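Putative O-methyltransferase (Klebsiella pneumoniae subsp. pneumoniae, PDB 3TFW) probably transfers a methyl group from S-adenosylmethionine to an oxygen of an acceptor molecule, as class I O-methyltransferases do. Local coordinates at residues 153-156 with 157-160; 146-149 with 150-153; 107-111 with 112-116; 93-97 with 98-102. All blocks are in the same frame, centred on the assembly; numbering follows the deposited sequence.

Overall arrangement
All four contacts belong to one Rossmann-like methyltransferase fold and illustrate how helices begin and end beside the parallel strands of a mixed seven-stranded sheet. Contacts 2 and 1 run in series along helix 149-158: residues 146-153 start it and residues 153-160 finish it, with Leu153 in common and centres about 11 Å apart. Helix 98-110 shows the same pair of events, begun in contact 4 and ended in contact 3, with centres about 15 Å apart. Contacts 2 and 3, about 28 Å apart between centres, lie on opposite sides of the chain's centre. The two helix starts, contacts 2 and 4, come within about 6 Å at their nearest atoms. Both lie at or just beyond the C-terminal ends of parallel strands, where class I methyltransferases generally hold their cofactor.

Contact 1 (153-156 with 157-160); sequences LRWA and LRYS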
loop_
_atom_site.group_PDB
_atom_site.type_symbol
_atom_site.label_atom_id
_atom_site.label_comp_id
_atom_site.label_asym_id
_atom_site.label_seq_id
_atom_site.Cartn_x
_atom_site.Cartn_y
_atom_site.Cartn_z
ATOM N N LEU A 153 -17.463 -3.706 -8.780
ATOM C CA LEU A 153 -16.374 -3.302 -9.675
ATOM C C LEU A 153 -16.888 -2.641 -10.960
ATOM O O LEU A 153 -16.319 -1.652 -11.434
ATOM C CB LEU A 153 -15.455 -4.490 -10.009
ATOM C CG LEU A 153 -14.148 -4.185 -10.776
ATOM C CD1 LEU A 153 -13.332 -3.025 -10.163
ATOM C CD2 LEU A 153 -13.282 -5.437 -10.857
ATOM N N ARG A 154 -17.961 -3.196 -11.521
ATOM C CA ARG A 154 -18.573 -2.623 -12.723
ATOM C C ARG A 154 -19.035 -1.182 -12.480
ATOM O O ARG A 154 -18.721 -0.289 -13.269
ATOM C CB ARG A 154 -19.727 -3.501 -13.223
ATOM C CG ARG A 154 -20.482 -2.900 -14.412
ATOM C CD ARG A 154 -21.562 -3.846 -14.941
ATOM N NE ARG A 154 -22.704 -3.935 -14.039
ATOM C CZ ARG A 154 -22.933 -4.975 -13.249
ATOM N NH1 ARG A 154 -22.106 -6.014 -13.264
ATOM N NH2 ARG A 154 -23.983 -4.986 -12.448
ATOM N N TRP A 155 -19.752 -0.964 -11.378
ATOM C CA TRP A 155 -20.187 0.384 -10.980
ATOM C C TRP A 155 -19.010 1.306 -10.643
ATOM O O TRP A 155 -19.030 2.499 -10.977
ATOM C CB TRP A 155 -21.179 0.305 -9.811
ATOM C CG TRP A 155 -22.538 -0.092 -10.258
ATOM C CD1 TRP A 155 -23.191 -1.268 -9.985
ATOM C CD2 TRP A 155 -23.419 0.678 -11.078
ATOM N NE1 TRP A 155 -24.432 -1.266 -10.583
ATOM C CE2 TRP A 155 -24.598 -0.089 -11.262
ATOM C CE3 TRP A 155 -23.333 1.944 -11.670
ATOM C CZ2 TRP A 155 -25.685 0.371 -12.018
ATOM C CZ3 TRP A 155 -24.414 2.405 -12.426
ATOM C CH2 TRP A 155 -25.579 1.616 -12.591
ATOM N N ALA A 156 -17.982 0.754 -9.997
ATOM C CA ALA A 156 -16.763 1.522 -9.678
ATOM C C ALA A 156 -16.153 2.053 -10.975
ATOM O O ALA A 156 -15.789 3.226 -11.065
ATOM C CB ALA A 156 -15.718 0.646 -8.915
ATOM N N LEU A 157 -16.090 1.193 -11.989
ATOM C CA LEU A 157 -15.495 1.580 -13.267
ATOM C C LEU A 157 -16.327 2.650 -13.963
ATOM O O LEU A 157 -15.782 3.584 -14.550
ATOM C CB LEU A 157 -15.278 0.359 -14.167
ATOM C CG LEU A 157 -13.992 -0.419 -13.894
ATOM C CD1 LEU A 157 -14.106 -1.866 -14.415
ATOM C CD2 LEU A 157 -12.755 0.288 -14.467
ATOM N N ARG A 158 -17.645 2.510 -13.875
ATOM C CA ARG A 158 -18.560 3.491 -14.434
ATOM C C ARG A 158 -18.330 4.873 -13.822
ATOM O O ARG A 158 -18.356 5.872 -14.535
ATOM C CB ARG A 158 -20.008 3.033 -14.256
ATOM C CG ARG A 158 -21.080 4.136 -14.386
ATOM C CD ARG A 158 -21.208 4.678 -15.819
ATOM N NE ARG A 158 -22.274 5.682 -15.919
ATOM C CZ ARG A 158 -22.137 6.978 -15.634
ATOM N NH1 ARG A 158 -20.972 7.468 -15.219
ATOM N NH2 ARG A 158 -23.181 7.791 -15.754
ATOM N N TYR A 159 -18.077 4.928 -12.518
ATOM C CA TYR A 159 -17.874 6.200 -11.834
ATOM C C TYR A 159 -16.414 6.484 -11.493
ATOM O O TYR A 159 -16.107 6.980 -10.403
ATOM C CB TYR A 159 -18.801 6.306 -10.611
ATOM C CG TYR A 159 -20.270 6.378 -11.028
ATOM C CD1 TYR A 159 -20.796 7.538 -11.606
ATOM C CD2 TYR A 159 -21.117 5.289 -10.860
ATOM C CE1 TYR A 159 -22.132 7.610 -12.002
ATOM C CE2 TYR A 159 -22.457 5.350 -11.255
ATOM C CZ TYR A 159 -22.951 6.515 -11.824
ATOM O OH TYR A 159 -24.270 6.583 -12.223
ATOM N N SER A 160 -15.535 6.195 -12.457
ATOM C CA SER A 160 -14.094 6.430 -12.336
ATOM C C SER A 160 -13.620 7.424 -13.388
ATOM O O SER A 160 -14.323 7.672 -14.372
ATOM C CB SER A 160 -13.327 5.120 -12.542
ATOM O OG SER A 160 -13.478 4.277 -11.413
#
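At the edge of the Trp155 indole, close to its plane, lies the Tyr159 ring: CE2 of Tyr159 is 3.5 Å from CE3 of Trp155. The two side chains run side by side in the same direction, one helical turn apart. One face of the phenol receives CG of Arg158, 3.6 Å above the ring plane and displaced toward the rim. The arginine chain bends at its second torsion (chi2 69°) and then runs along the phenol, with CE1 of Tyr159 over one guanidinium face, offset toward its rim. Tyr159 OH is held by Gly132 O, and the indole leans on Leu125 and Leu128 of helix 124-129.

At the backbone of the same residues the helix runs out. Tyr159 N still donates to Trp155 O (3.0 Å), yet Tyr159 itself has left helical geometry, and a second bond from its N to Ala156 O is weak. Ser160 OG also donates to that oxygen, Ala156 O, at 2.6 Å, from 42° out of the carbonyl plane. A serine hydroxyl thus takes up an acceptor of the last turn. This is the C-terminal end of the crossover helix in the beta-alpha-beta unit formed by strand 139-142, helix 149-158 and strand 165-169.

Contact 2 (146-149 with 150-153); sequences KPNN and PHYL
Asn148, Asn149 and Tyr152 carry this helix start, and one atom, the carbonyl oxygen of Asn148, joins the first to the last in two ways. It accepts from Tyr152 N at 3.1 Å in a nearly straight bond (160°), and it also sits 3.3 Å above the plane of the tyrosine ring, offset toward the rim. The ring is brought back over the preceding turn by its first torsion, which sets CG beside the backbone N (chi1 -62°). CB of Asn148 packs against the far end of the same ring, 3.9 Å from CE2 of Tyr152, while the phenol OH bonds to Asp145.

The amide oxygen of Asn148 turns to His151, while ND2 makes a weak hydrogen bond to Asp145. OD1 approaches the imidazole at the edge, near the ring plane, 3.1 Å from CD2 of His151, with amide and ring planes 75° apart. ND1 of the same ring is hydrogen-bonded to Arg154.

Asn149 lies deeper, against Ile142 and Phe193. Its backbone O accepts from Leu153 N at 3.0 Å, and its N closes the preceding 3-10 turn on Lys146 O. The side-chain OD1 is buried without a polar partner in the model, having only CD2 of Tyr152 at 4.1 Å within this contact. Pro150, which has no N-H to offer, sets its CD 3.6 Å from Pro147 O. The arrangement is a helix N-terminus entered from a 3-10 turn: Asn148 occupies the N-cap position without a side-chain capping bond, and proline fills the first turn of helix 149-158.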
loop_
_atom_site.group_PDB
_atom_site.type_symbol
_atom_site.label_atom_id
_atom_site.label_comp_id
_atom_site.label_asym_id
_atom_site.label_seq_id
_atom_site.Cartn_x
_atom_site.Cartn_y
_atom_site.Cartn_z
ATOM N N LYS A 146 -19.372 -9.757 -0.325
ATOM C CA LYS A 146 -18.440 -10.301 -1.286
ATOM C C LYS A 146 -19.078 -10.956 -2.513
ATOM O O LYS A 146 -18.533 -10.796 -3.605
ATOM C CB LYS A 146 -17.447 -11.250 -0.592
ATOM C CG LYS A 146 -16.698 -10.597 0.573
ATOM C CD LYS A 146 -15.736 -9.521 0.072
ATOM C CE LYS A 146 -15.517 -8.427 1.095
ATOM N NZ LYS A 146 -14.832 -7.292 0.429
ATOM N N PRO A 147 -20.229 -11.671 -2.359
ATOM C CA PRO A 147 -20.776 -12.318 -3.558
ATOM C C PRO A 147 -21.018 -11.340 -4.711
ATOM O O PRO A 147 -20.886 -11.728 -5.873
ATOM C CB PRO A 147 -22.110 -12.899 -3.065
ATOM C CG PRO A 147 -21.874 -13.177 -1.643
ATOM C CD PRO A 147 -21.028 -12.019 -1.165
ATOM N N ASN A 148 -21.361 -10.095 -4.382
ATOM C CA ASN A 148 -21.621 -9.058 -5.396
ATOM C C ASN A 148 -20.440 -8.153 -5.738
ATOM O O ASN A 148 -20.597 -7.159 -6.442
ATOM C CB ASN A 148 -22.834 -8.210 -5.013
ATOM C CG ASN A 148 -24.137 -8.910 -5.310
ATOM O OD1 ASN A 148 -24.206 -9.765 -6.193
ATOM N ND2 ASN A 148 -25.175 -8.563 -4.569
ATOM N N ASN A 149 -19.259 -8.513 -5.249
ATOM C CA ASN A 149 -18.029 -7.821 -5.647
ATOM C C ASN A 149 -17.882 -7.493 -7.136
ATOM O O ASN A 149 -17.553 -6.353 -7.466
ATOM C CB ASN A 149 -16.781 -8.543 -5.116
ATOM C CG ASN A 149 -16.259 -7.901 -3.841
ATOM O OD1 ASN A 149 -17.042 -7.512 -2.961
ATOM N ND2 ASN A 149 -14.935 -7.749 -3.748
ATOM N N PRO A 150 -18.153 -8.463 -8.041
ATOM C CA PRO A 150 -17.951 -8.098 -9.444
ATOM C C PRO A 150 -18.906 -6.993 -9.903
ATOM O O PRO A 150 -18.524 -6.169 -10.732
ATOM C CB PRO A 150 -18.192 -9.408 -10.205
ATOM C CG PRO A 150 -18.896 -10.302 -9.246
ATOM C CD PRO A 150 -18.514 -9.886 -7.880
ATOM N N HIS A 151 -20.117 -6.962 -9.346
ATOM C CA HIS A 151 -21.074 -5.888 -9.642
ATOM C C HIS A 151 -20.585 -4.534 -9.138
ATOM O O HIS A 151 -20.740 -3.509 -9.811
ATOM C CB HIS A 151 -22.451 -6.204 -9.035
ATOM C CG HIS A 151 -23.074 -7.455 -9.572
ATOM N ND1 HIS A 151 -23.531 -7.561 -10.866
ATOM C CD2 HIS A 151 -23.332 -8.647 -8.982
ATOM C CE1 HIS A 151 -24.034 -8.768 -11.056
ATOM N NE2 HIS A 151 -23.923 -9.449 -9.929
ATOM N N TYR A 152 -20.005 -4.537 -7.940
ATOM C CA TYR A 152 -19.423 -3.329 -7.376
ATOM C C TYR A 152 -18.283 -2.802 -8.246
ATOM O O TYR A 152 -18.179 -1.596 -8.465
ATOM C CB TYR A 152 -18.963 -3.566 -5.935
ATOM C CG TYR A 152 -20.106 -3.925 -5.016
ATOM C CD1 TYR A 152 -21.344 -3.295 -5.142
ATOM C CD2 TYR A 152 -19.967 -4.921 -4.048
ATOM C CE1 TYR A 152 -22.415 -3.631 -4.328
ATOM C CE2 TYR A 152 -21.039 -5.259 -3.208
ATOM C CZ TYR A 152 -22.252 -4.606 -3.365
ATOM O OH TYR A 152 -23.311 -4.913 -2.553
ATOM N N LEU A 153 -17.463 -3.706 -8.780
ATOM C CA LEU A 153 -16.374 -3.302 -9.675
ATOM C C LEU A 153 -16.888 -2.641 -10.960
ATOM O O LEU A 153 -16.319 -1.652 -11.434
ATOM C CB LEU A 153 -15.455 -4.490 -10.009
ATOM C CG LEU A 153 -14.148 -4.185 -10.776
ATOM C CD1 LEU A 153 -13.332 -3.025 -10.163
ATOM C CD2 LEU A 153 -13.282 -5.437 -10.857
#

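Contact 3 (107-111 with 112-116); sequences NLQLA and GVDQR
Gly112 touches the preceding helix through its N, which donates to Gln109 O at 3.0 Å. The bond arrives well above the carbonyl plane, 66° out of it, as the chain swings away from the helix axis. A positive phi of 72° makes the turn possible here, a conformation that favours glycine.

Val113 comes next, and its N reaches further back to Leu108 O at 3.1 Å in a nearly straight bond (161°). Its CG2 branch, placed between the backbone N and carbonyl carbon, faces the helix. There it lies 3.8 Å from CD2 of Leu108, the two side chains crossing at about a right angle, and 4.3 Å from CB of Ala111. Ile79 and Ala82 of helix 76-82 cover the valine from outside the turn.

Asp114 points back at the helix, its CB 4.2 Å from CB of Leu108. Its OD1 stands 3.6 Å from CA of Gln109, and OD2 passes the CG of that glutamine, the carboxylate crossing the start of the glutamine chain at a slant. Further on, the backbone of Arg116 pairs with Leu91 of the neighbouring strand.

The two bonds back into the last turn, the glycine with positive phi and the apolar contact between Leu108 and Val113 across it make a Schellman motif, here ending helix 98-110 before strand 117-121.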
loop_
_atom_site.group_PDB
_atom_site.type_symbol
_atom_site.label_atom_id
_atom_site.label_comp_id
_atom_site.label_asym_id
_atom_site.label_seq_id
_atom_site.Cartn_x
_atom_site.Cartn_y
_atom_site.Cartn_z
ATOM N N ASN A 107 -21.345 7.851 14.966
ATOM C CA ASN A 107 -19.888 7.962 14.924
ATOM C C ASN A 107 -19.391 9.075 14.001
ATOM O O ASN A 107 -18.395 9.736 14.302
ATOM C CB ASN A 107 -19.253 6.625 14.517
ATOM C CG ASN A 107 -19.348 5.576 15.602
ATOM O OD1 ASN A 107 -19.463 5.897 16.788
ATOM N ND2 ASN A 107 -19.296 4.309 15.206
ATOM N N LEU A 108 -20.088 9.264 12.880
ATOM C CA LEU A 108 -19.789 10.344 11.943
ATOM C C LEU A 108 -19.945 11.704 12.624
ATOM O O LEU A 108 -19.117 12.593 12.442
ATOM C CB LEU A 108 -20.673 10.249 10.683
ATOM C CG LEU A 108 -20.441 9.008 9.796
ATOM C CD1 LEU A 108 -21.479 8.891 8.683
ATOM C CD2 LEU A 108 -19.015 8.945 9.231
ATOM N N GLN A 109 -21.000 11.846 13.420
ATOM C CA GLN A 109 -21.275 13.095 14.115
ATOM C C GLN A 109 -20.229 13.332 15.196
ATOM O O GLN A 109 -19.659 14.425 15.290
ATOM C CB GLN A 109 -22.692 13.072 14.705
ATOM C CG GLN A 109 -23.184 14.431 15.212
ATOM C CD GLN A 109 -24.409 14.323 16.113
ATOM O OE1 GLN A 109 -25.350 13.570 15.833
ATOM N NE2 GLN A 109 -24.404 15.085 17.199
ATOM N N LEU A 110 -19.965 12.298 15.991
ATOM C CA LEU A 110 -18.962 12.337 17.052
ATOM C C LEU A 110 -17.589 12.775 16.527
ATOM O O LEU A 110 -16.897 13.587 17.156
ATOM C CB LEU A 110 -18.890 10.956 17.731
ATOM C CG LEU A 110 -17.669 10.500 18.537
ATOM C CD1 LEU A 110 -17.375 11.404 19.724
ATOM C CD2 LEU A 110 -17.893 9.073 19.000
ATOM N N ALA A 111 -17.221 12.255 15.355
ATOM C CA ALA A 111 -15.928 12.536 14.750
ATOM C C ALA A 111 -15.878 13.847 13.973
ATOM O O ALA A 111 -14.819 14.227 13.482
ATOM C CB ALA A 111 -15.497 11.366 13.853
ATOM N N GLY A 112 -17.020 14.514 13.827
ATOM C CA GLY A 112 -17.077 15.816 13.157
ATOM C C GLY A 112 -16.896 15.783 11.643
ATOM O O GLY A 112 -16.420 16.750 11.048
ATOM N N VAL A 113 -17.285 14.674 11.022
ATOM C CA VAL A 113 -17.152 14.503 9.570
ATOM C C VAL A 113 -18.507 14.382 8.886
ATOM O O VAL A 113 -18.592 14.081 7.694
ATOM C CB VAL A 113 -16.289 13.267 9.206
ATOM C CG1 VAL A 113 -14.843 13.484 9.630
ATOM C CG2 VAL A 113 -16.863 11.983 9.827
ATOM N N ASP A 114 -19.573 14.644 9.631
ATOM C CA ASP A 114 -20.902 14.380 9.116
ATOM C C ASP A 114 -21.381 15.369 8.051
ATOM O O ASP A 114 -22.376 15.114 7.388
ATOM C CB ASP A 114 -21.915 14.198 10.252
ATOM C CG ASP A 114 -21.954 15.370 11.206
ATOM O OD1 ASP A 114 -20.888 15.788 11.730
ATOM O OD2 ASP A 114 -23.081 15.853 11.454
ATOM N N GLN A 115 -20.663 16.481 7.883
ATOM C CA GLN A 115 -20.940 17.424 6.797
ATOM C C GLN A 115 -20.310 16.969 5.470
ATOM O O GLN A 115 -20.881 17.194 4.404
ATOM C CB GLN A 115 -20.501 18.855 7.166
ATOM C CG GLN A 115 -20.798 19.904 6.087
ATOM C CD GLN A 115 -20.604 21.349 6.550
ATOM O OE1 GLN A 115 -19.657 21.669 7.287
ATOM N NE2 GLN A 115 -21.494 22.234 6.099
ATOM N N ARG A 116 -19.154 16.314 5.547
ATOM C CA ARG A 116 -18.440 15.813 4.361
ATOM C C ARG A 116 -18.979 14.462 3.871
ATOM O O ARG A 116 -18.897 14.132 2.676
ATOM C CB ARG A 116 -16.952 15.686 4.671
ATOM C CG ARG A 116 -16.192 16.990 4.489
ATOM C CD ARG A 116 -14.811 16.889 5.062
ATOM N NE ARG A 116 -14.822 17.132 6.500
ATOM C CZ ARG A 116 -13.770 16.985 7.294
ATOM N NH1 ARG A 116 -12.604 16.586 6.796
ATOM N NH2 ARG A 116 -13.888 17.247 8.590
#

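Contact 4 (93-97 with 98-102); sequences TLEAD and AHHAQ
A side-chain N-cap opens helix 98-110: Asp97, two residues beyond the end of strand 90-95, turns its carboxylate onto the first-turn N-H of His100. OD2 of Asp97 accepts from His100 N at 3.0 Å (160°), using the lone pair that faces away from the other oxygen. With CG anti to its own N (chi1 -172°), the aspartate reaches forward over the first turn, and its backbone O meanwhile takes the regular helical bond from Ala101 N at 2.9 Å.

The same side chain lies over one face of the His100 imidazole. CB of Asp97 makes a CH-pi contact, 3.9 Å from the centroid of the His100 ring, and CG is offset toward the rim, where OD2 comes 3.0 Å from CD2 of His100. Carboxylate and ring planes are inclined at 47°. Leu42, Pro43 and Leu73 also touch the imidazole.

This is the strand-to-helix turn of a beta-alpha-beta unit, with Glu95 at the end of the second strand of the fold, the position where class I methyltransferases commonly carry an acidic residue that meets the cofactor ribose. The Glu95 chain bends at its second torsion and packs its CD 3.7 Å from CB of His100. Both its oxygens are engaged: OE2 of Glu95 accepts from Asp97 N at 3.0 Å, holding the capping residue in place, and OE1 accepts from Leu73 N.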
loop_
_atom_site.group_PDB
_atom_site.type_symbol
_atom_site.label_atom_id
_atom_site.label_comp_id
_atom_site.label_asym_id
_atom_site.label_seq_id
_atom_site.Cartn_x
_atom_site.Cartn_y
_atom_site.Cartn_z
ATOM N N THR A 93 -21.001 6.981 1.370
ATOM C CA THR A 93 -20.810 5.647 1.933
ATOM C C THR A 93 -22.136 4.896 1.965
ATOM O O THR A 93 -23.183 5.464 2.292
ATOM C CB THR A 93 -20.084 5.653 3.314
ATOM O OG1 THR A 93 -19.817 4.300 3.737
ATOM C CG2 THR A 93 -20.918 6.359 4.380
ATOM N N LEU A 94 -22.081 3.620 1.604
ATOM C CA LEU A 94 -23.282 2.811 1.421
ATOM C C LEU A 94 -23.358 1.698 2.449
ATOM O O LEU A 94 -22.399 0.940 2.623
ATOM C CB LEU A 94 -23.297 2.214 0.007
ATOM C CG LEU A 94 -23.009 3.196 -1.131
ATOM C CD1 LEU A 94 -23.028 2.459 -2.504
ATOM C CD2 LEU A 94 -24.011 4.349 -1.106
ATOM N N GLU A 95 -24.501 1.617 3.131
ATOM C CA GLU A 95 -24.727 0.618 4.168
ATOM C C GLU A 95 -26.137 0.055 4.050
ATOM O O GLU A 95 -27.113 0.812 4.019
ATOM C CB GLU A 95 -24.509 1.219 5.557
ATOM C CG GLU A 95 -24.728 0.216 6.725
ATOM C CD GLU A 95 -23.917 -1.053 6.569
ATOM O OE1 GLU A 95 -22.680 -0.953 6.444
ATOM O OE2 GLU A 95 -24.516 -2.156 6.573
ATOM N N ALA A 96 -26.234 -1.270 3.976
ATOM C CA ALA A 96 -27.535 -1.953 3.843
ATOM C C ALA A 96 -28.245 -2.174 5.180
ATOM O O ALA A 96 -29.485 -2.180 5.248
ATOM C CB ALA A 96 -27.359 -3.281 3.112
ATOM N N ASP A 97 -27.470 -2.362 6.247
ATOM C CA ASP A 97 -28.038 -2.743 7.535
ATOM C C ASP A 97 -28.475 -1.522 8.342
ATOM O O ASP A 97 -27.679 -0.607 8.595
ATOM C CB ASP A 97 -27.062 -3.631 8.321
ATOM C CG ASP A 97 -27.692 -4.214 9.570
ATOM O OD1 ASP A 97 -28.261 -5.319 9.481
ATOM O OD2 ASP A 97 -27.660 -3.544 10.616
ATOM N N ALA A 98 -29.741 -1.519 8.755
ATOM C CA ALA A 98 -30.326 -0.359 9.433
ATOM C C ALA A 98 -29.644 -0.059 10.772
ATOM O O ALA A 98 -29.375 1.098 11.098
ATOM C CB ALA A 98 -31.835 -0.541 9.612
ATOM N N HIS A 99 -29.337 -1.109 11.526
ATOM C CA HIS A 99 -28.634 -0.967 12.798
ATOM C C HIS A 99 -27.190 -0.471 12.610
ATOM O O HIS A 99 -26.738 0.389 13.363
ATOM C CB HIS A 99 -28.673 -2.276 13.598
ATOM C CG HIS A 99 -27.939 -2.211 14.902
ATOM N ND1 HIS A 99 -28.118 -1.185 15.808
ATOM C CD2 HIS A 99 -27.033 -3.049 15.460
ATOM C CE1 HIS A 99 -27.345 -1.389 16.859
ATOM N NE2 HIS A 99 -26.681 -2.516 16.674
ATOM N N HIS A 100 -26.475 -0.989 11.614
ATOM C CA HIS A 100 -25.141 -0.459 11.310
ATOM C C HIS A 100 -25.235 1.013 10.903
ATOM O O HIS A 100 -24.442 1.826 11.354
ATOM C CB HIS A 100 -24.429 -1.262 10.215
ATOM C CG HIS A 100 -24.207 -2.706 10.552
ATOM N ND1 HIS A 100 -23.340 -3.506 9.842
ATOM C CD2 HIS A 100 -24.752 -3.500 11.506
ATOM C CE1 HIS A 100 -23.350 -4.726 10.349
ATOM N NE2 HIS A 100 -24.202 -4.751 11.356
ATOM N N ALA A 101 -26.202 1.353 10.056
ATOM C CA ALA A 101 -26.346 2.746 9.608
ATOM C C ALA A 101 -26.573 3.690 10.788
ATOM O O ALA A 101 -25.985 4.765 10.838
ATOM C CB ALA A 101 -27.455 2.888 8.586
ATOM N N GLN A 102 -27.404 3.264 11.740
ATOM C CA GLN A 102 -27.675 4.038 12.955
ATOM C C GLN A 102 -26.401 4.303 13.757
ATOM O O GLN A 102 -26.118 5.429 14.155
ATOM C CB GLN A 102 -28.711 3.313 13.818
ATOM C CG GLN A 102 -29.041 4.024 15.126
ATOM C CD GLN A 102 -29.905 3.189 16.060
ATOM O OE1 GLN A 102 -29.852 1.951 16.055
ATOM N NE2 GLN A 102 -30.696 3.869 16.886
#